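Local coordinates for heme-binding protein A (Haemophilus parasuis 29755, PDB 3TPA) that probably binds glutathione, as a family 5 extracellular solute-binding protein related to the Pasteurellaceae GbpA proteins, at residues A[400-412]-A[425-439]. The protein carries 1 engineered substitution. Residues are numbered along the deposited sequence; the frame is centred on the assembly and turned at random. Where two conformers were deposited one is given.
Sequences TREGEFAAGTYGW and PLFSQANIPGTNYSR
Tyr437 is the main bump of this contact, filling a hollow walled by Thr400, Arg401, Phe405 and Tyr410. The methyl CG2 of Thr400 sits over one ring face, 3.6 Å from the Tyr437 centroid and 17° off the normal, which defines a CH-pi contact. Chi1 of Thr400 (-72°) puts CG2 there, anti to the backbone N, while OG1, turned the other way, accepts from Tyr410 OH and bonds to Phe396 O. The Tyr437 edge meets the Tyr410 face in a T-shaped pair, planes at 65°, with CE2 of Tyr437 3.6 Å from CD1 of Tyr410. Arg401 runs alongside, its CG 3.9 Å from Tyr437 CE1, and Phe405 turns its ring edge to the backbone, CE2 3.3 Å from Tyr437 O. A second, smaller fit is Pro425 CB, 3.4 Å from CZ2 of Trp412; Thr435 CG2 approaches CZ3 of that indole, and Leu426 places CG over a ring face and CD2 against Trp412 CB. At the far end Arg439 NH2 donates to Arg401 O (2.7 Å), on a lone pair, though the bond bends at the hydrogen and the oxygen is tilted from the guanidinium plane; Pro433 CB packs against that same oxygen. Water 2 links Arg401 O to Gly434 N and Asn436 O. In this family 5 solute-binding fold, the loop after helix 420-427 packs on the Schellman turn at Gly403 ending helix 393-401 and on strand 407-413, an inner strand of a mixed sheet, with Tyr437 and Leu426 also touching Tyr273 on adjacent strand 261-276.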
# COMPACT_ATOMS: atom_id res chain seq x y z
N THR A 400 13.18 -1.51 -18.77
CA THR A 400 12.76 -2.74 -18.15
C THR A 400 11.38 -3.13 -18.71
O THR A 400 11.19 -4.26 -19.16
CB THR A 400 12.72 -2.63 -16.61
OG1 THR A 400 14.05 -2.58 -16.10
CG2 THR A 400 12.02 -3.85 -16.01
N ARG A 401 10.44 -2.18 -18.68
CA ARG A 401 9.11 -2.42 -19.22
C ARG A 401 9.19 -2.90 -20.67
O ARG A 401 8.43 -3.77 -21.09
CB ARG A 401 8.25 -1.15 -19.11
CG ARG A 401 7.99 -0.72 -17.67
CD ARG A 401 7.00 0.44 -17.57
NE ARG A 401 7.57 1.72 -18.01
CZ ARG A 401 7.95 2.69 -17.19
NH1 ARG A 401 7.83 2.56 -15.88
NH2 ARG A 401 8.45 3.82 -17.68
N GLU A 402 10.13 -2.35 -21.43
CA GLU A 402 10.27 -2.72 -22.84
C GLU A 402 11.03 -4.02 -23.09
O GLU A 402 11.14 -4.46 -24.23
CB GLU A 402 10.92 -1.58 -23.62
CG GLU A 402 10.04 -0.35 -23.71
CD GLU A 402 10.78 0.85 -24.21
OE1 GLU A 402 12.02 0.75 -24.36
OE2 GLU A 402 10.14 1.89 -24.45
N GLY A 403 11.55 -4.64 -22.04
CA GLY A 403 12.20 -5.94 -22.20
C GLY A 403 13.66 -5.93 -22.61
O GLY A 403 14.17 -6.93 -23.11
N GLU A 404 14.34 -4.81 -22.40
CA GLU A 404 15.79 -4.76 -22.64
C GLU A 404 16.63 -5.44 -21.56
O GLU A 404 17.74 -5.92 -21.84
CB GLU A 404 16.26 -3.31 -22.76
CG GLU A 404 15.89 -2.64 -24.07
CD GLU A 404 16.62 -1.32 -24.24
OE1 GLU A 404 17.87 -1.32 -24.18
OE2 GLU A 404 15.94 -0.29 -24.42
N PHE A 405 16.14 -5.49 -20.33
CA PHE A 405 16.95 -6.05 -19.24
C PHE A 405 17.02 -7.56 -19.36
O PHE A 405 16.26 -8.18 -20.13
CB PHE A 405 16.36 -5.68 -17.88
CG PHE A 405 15.19 -6.52 -17.48
CD1 PHE A 405 15.27 -7.38 -16.39
CD2 PHE A 405 14.01 -6.48 -18.21
CE1 PHE A 405 14.19 -8.18 -16.02
CE2 PHE A 405 12.93 -7.27 -17.86
CZ PHE A 405 13.02 -8.12 -16.75
N ALA A 406 17.96 -8.14 -18.59
CA ALA A 406 18.09 -9.58 -18.43
C ALA A 406 17.58 -9.97 -17.04
O ALA A 406 16.50 -10.55 -16.90
CB ALA A 406 19.56 -10.00 -18.60
N ALA A 407 18.38 -9.65 -16.02
CA ALA A 407 17.97 -9.78 -14.62
C ALA A 407 17.98 -8.40 -13.97
O ALA A 407 18.66 -7.49 -14.45
CB ALA A 407 18.92 -10.72 -13.87
N GLY A 408 17.25 -8.24 -12.87
CA GLY A 408 17.26 -6.98 -12.15
C GLY A 408 16.66 -7.05 -10.76
O GLY A 408 15.98 -8.02 -10.39
N THR A 409 16.91 -5.98 -10.00
CA THR A 409 16.45 -5.85 -8.63
C THR A 409 15.24 -4.94 -8.63
O THR A 409 15.35 -3.74 -8.87
CB THR A 409 17.52 -5.21 -7.73
OG1 THR A 409 17.92 -3.96 -8.28
CG2 THR A 409 18.74 -6.11 -7.59
N TYR A 410 14.08 -5.52 -8.33
CA TYR A 410 12.83 -4.79 -8.42
C TYR A 410 12.02 -4.99 -7.14
O TYR A 410 12.34 -5.85 -6.30
CB TYR A 410 12.03 -5.29 -9.64
CG TYR A 410 12.80 -5.18 -10.94
CD1 TYR A 410 13.02 -3.93 -11.54
CD2 TYR A 410 13.32 -6.31 -11.56
CE1 TYR A 410 13.73 -3.82 -12.73
CE2 TYR A 410 14.02 -6.21 -12.77
CZ TYR A 410 14.23 -4.96 -13.34
OH TYR A 410 14.92 -4.86 -14.53
N GLY A 411 10.99 -4.18 -6.99
CA GLY A 411 10.10 -4.29 -5.86
C GLY A 411 8.68 -3.93 -6.26
O GLY A 411 8.46 -3.20 -7.23
N TRP A 412 7.71 -4.46 -5.53
CA TRP A 412 6.32 -4.09 -5.76
C TRP A 412 5.63 -3.86 -4.42
O TRP A 412 5.88 -4.58 -3.46
CB TRP A 412 5.60 -5.21 -6.52
CG TRP A 412 4.12 -4.97 -6.67
CD1 TRP A 412 3.11 -5.55 -5.93
CD2 TRP A 412 3.48 -4.10 -7.60
NE1 TRP A 412 1.89 -5.08 -6.34
CE2 TRP A 412 2.09 -4.19 -7.37
CE3 TRP A 412 3.95 -3.24 -8.60
CZ2 TRP A 412 1.16 -3.46 -8.11
CZ3 TRP A 412 3.03 -2.52 -9.34
CH2 TRP A 412 1.64 -2.63 -9.09
N PRO A 425 -0.93 -7.39 -11.45
CA PRO A 425 0.07 -6.43 -11.94
C PRO A 425 1.39 -7.08 -12.35
O PRO A 425 1.99 -6.68 -13.36
CB PRO A 425 0.28 -5.50 -10.74
CG PRO A 425 -1.03 -5.51 -10.03
CD PRO A 425 -1.53 -6.95 -10.18
N LEU A 426 1.84 -8.06 -11.57
CA LEU A 426 3.15 -8.69 -11.81
C LEU A 426 3.17 -9.72 -12.94
O LEU A 426 4.19 -9.93 -13.58
CB LEU A 426 3.64 -9.38 -10.53
CG LEU A 426 4.03 -8.40 -9.42
CD1 LEU A 426 4.45 -9.13 -8.15
CD2 LEU A 426 5.13 -7.50 -9.93
N PHE A 427 2.06 -10.41 -13.16
CA PHE A 427 2.10 -11.62 -13.98
C PHE A 427 1.02 -11.73 -15.07
O PHE A 427 0.93 -12.74 -15.76
CB PHE A 427 2.06 -12.87 -13.08
CG PHE A 427 3.15 -12.91 -12.02
CD1 PHE A 427 4.48 -12.75 -12.35
CD2 PHE A 427 2.82 -13.12 -10.68
CE1 PHE A 427 5.48 -12.79 -11.37
CE2 PHE A 427 3.80 -13.15 -9.69
CZ PHE A 427 5.13 -12.98 -10.04
N SER A 428 0.16 -10.73 -15.20
CA SER A 428 -0.87 -10.81 -16.25
C SER A 428 -0.28 -10.51 -17.62
O SER A 428 0.57 -9.64 -17.77
CB SER A 428 -2.04 -9.86 -16.00
OG SER A 428 -2.96 -9.93 -17.09
N GLN A 429 -0.76 -11.24 -18.63
CA GLN A 429 -0.38 -10.95 -20.00
C GLN A 429 -0.71 -9.50 -20.33
O GLN A 429 -0.01 -8.86 -21.11
CB GLN A 429 -1.11 -11.87 -20.98
CG GLN A 429 -0.54 -11.80 -22.38
CD GLN A 429 -0.79 -13.07 -23.17
OE1 GLN A 429 0.13 -13.62 -23.79
NE2 GLN A 429 -2.03 -13.54 -23.16
N ALA A 430 -1.77 -8.98 -19.73
CA ALA A 430 -2.24 -7.65 -20.09
C ALA A 430 -1.28 -6.55 -19.67
O ALA A 430 -1.38 -5.42 -20.16
CB ALA A 430 -3.64 -7.41 -19.52
N ASN A 431 -0.35 -6.88 -18.77
CA ASN A 431 0.61 -5.92 -18.28
C ASN A 431 1.98 -6.05 -18.95
O ASN A 431 3.00 -5.71 -18.37
CB ASN A 431 0.68 -5.98 -16.75
CG ASN A 431 -0.58 -5.46 -16.11
OD1 ASN A 431 -1.07 -4.41 -16.49
ND2 ASN A 431 -1.12 -6.19 -15.14
N ILE A 432 1.98 -6.56 -20.18
CA ILE A 432 3.18 -6.54 -21.02
C ILE A 432 2.89 -5.77 -22.31
O ILE A 432 1.93 -6.07 -23.00
CB ILE A 432 3.61 -7.96 -21.47
CG1 ILE A 432 3.68 -8.93 -20.29
CG2 ILE A 432 4.94 -7.90 -22.19
CD1 ILE A 432 3.78 -10.40 -20.75
N PRO A 433 3.72 -4.75 -22.62
CA PRO A 433 4.79 -4.19 -21.80
C PRO A 433 4.18 -3.40 -20.66
O PRO A 433 3.18 -2.72 -20.88
CB PRO A 433 5.53 -3.24 -22.76
CG PRO A 433 4.98 -3.56 -24.15
CD PRO A 433 3.59 -4.06 -23.91
N GLY A 434 4.75 -3.49 -19.46
CA GLY A 434 4.17 -2.81 -18.31
C GLY A 434 4.68 -3.37 -17.00
O GLY A 434 5.86 -3.65 -16.84
N THR A 435 3.78 -3.56 -16.05
CA THR A 435 4.21 -3.93 -14.71
C THR A 435 4.67 -5.39 -14.61
O THR A 435 5.26 -5.79 -13.61
CB THR A 435 3.12 -3.65 -13.67
OG1 THR A 435 1.88 -4.18 -14.15
CG2 THR A 435 2.98 -2.13 -13.47
N ASN A 436 4.42 -6.17 -15.66
CA ASN A 436 4.84 -7.56 -15.70
C ASN A 436 6.20 -7.54 -16.37
O ASN A 436 6.32 -7.70 -17.59
CB ASN A 436 3.81 -8.43 -16.45
CG ASN A 436 4.25 -9.89 -16.64
OD1 ASN A 436 5.41 -10.23 -16.43
ND2 ASN A 436 3.31 -10.75 -17.07
N TYR A 437 7.22 -7.27 -15.56
CA TYR A 437 8.58 -7.07 -16.04
C TYR A 437 9.13 -8.36 -16.65
O TYR A 437 9.77 -8.33 -17.70
CB TYR A 437 9.48 -6.65 -14.90
CG TYR A 437 9.24 -5.25 -14.38
CD1 TYR A 437 8.42 -4.36 -15.05
CD2 TYR A 437 9.87 -4.81 -13.22
CE1 TYR A 437 8.22 -3.08 -14.58
CE2 TYR A 437 9.68 -3.53 -12.75
CZ TYR A 437 8.86 -2.67 -13.44
OH TYR A 437 8.67 -1.39 -12.96
N SER A 438 8.88 -9.48 -15.99
CA SER A 438 9.39 -10.78 -16.46
C SER A 438 8.82 -11.22 -17.82
O SER A 438 9.42 -12.04 -18.51
CB SER A 438 9.13 -11.88 -15.41
OG SER A 438 7.76 -12.25 -15.39
N ARG A 439 7.65 -10.70 -18.19
CA ARG A 439 6.99 -11.05 -19.45
C ARG A 439 6.44 -12.47 -19.46
O ARG A 439 6.06 -12.99 -20.51
CB ARG A 439 7.92 -10.89 -20.66
CG ARG A 439 8.61 -9.53 -20.74
CD ARG A 439 8.62 -9.03 -22.21
NE ARG A 439 8.70 -7.59 -22.25
CZ ARG A 439 8.22 -6.84 -23.22
NH1 ARG A 439 7.60 -7.38 -24.25
NH2 ARG A 439 8.35 -5.53 -23.14
O HOH W 1 9.47 -6.50 -19.60
O HOH W 2 6.54 -5.69 -19.49
O HOH W 3 7.04 0.43 -14.20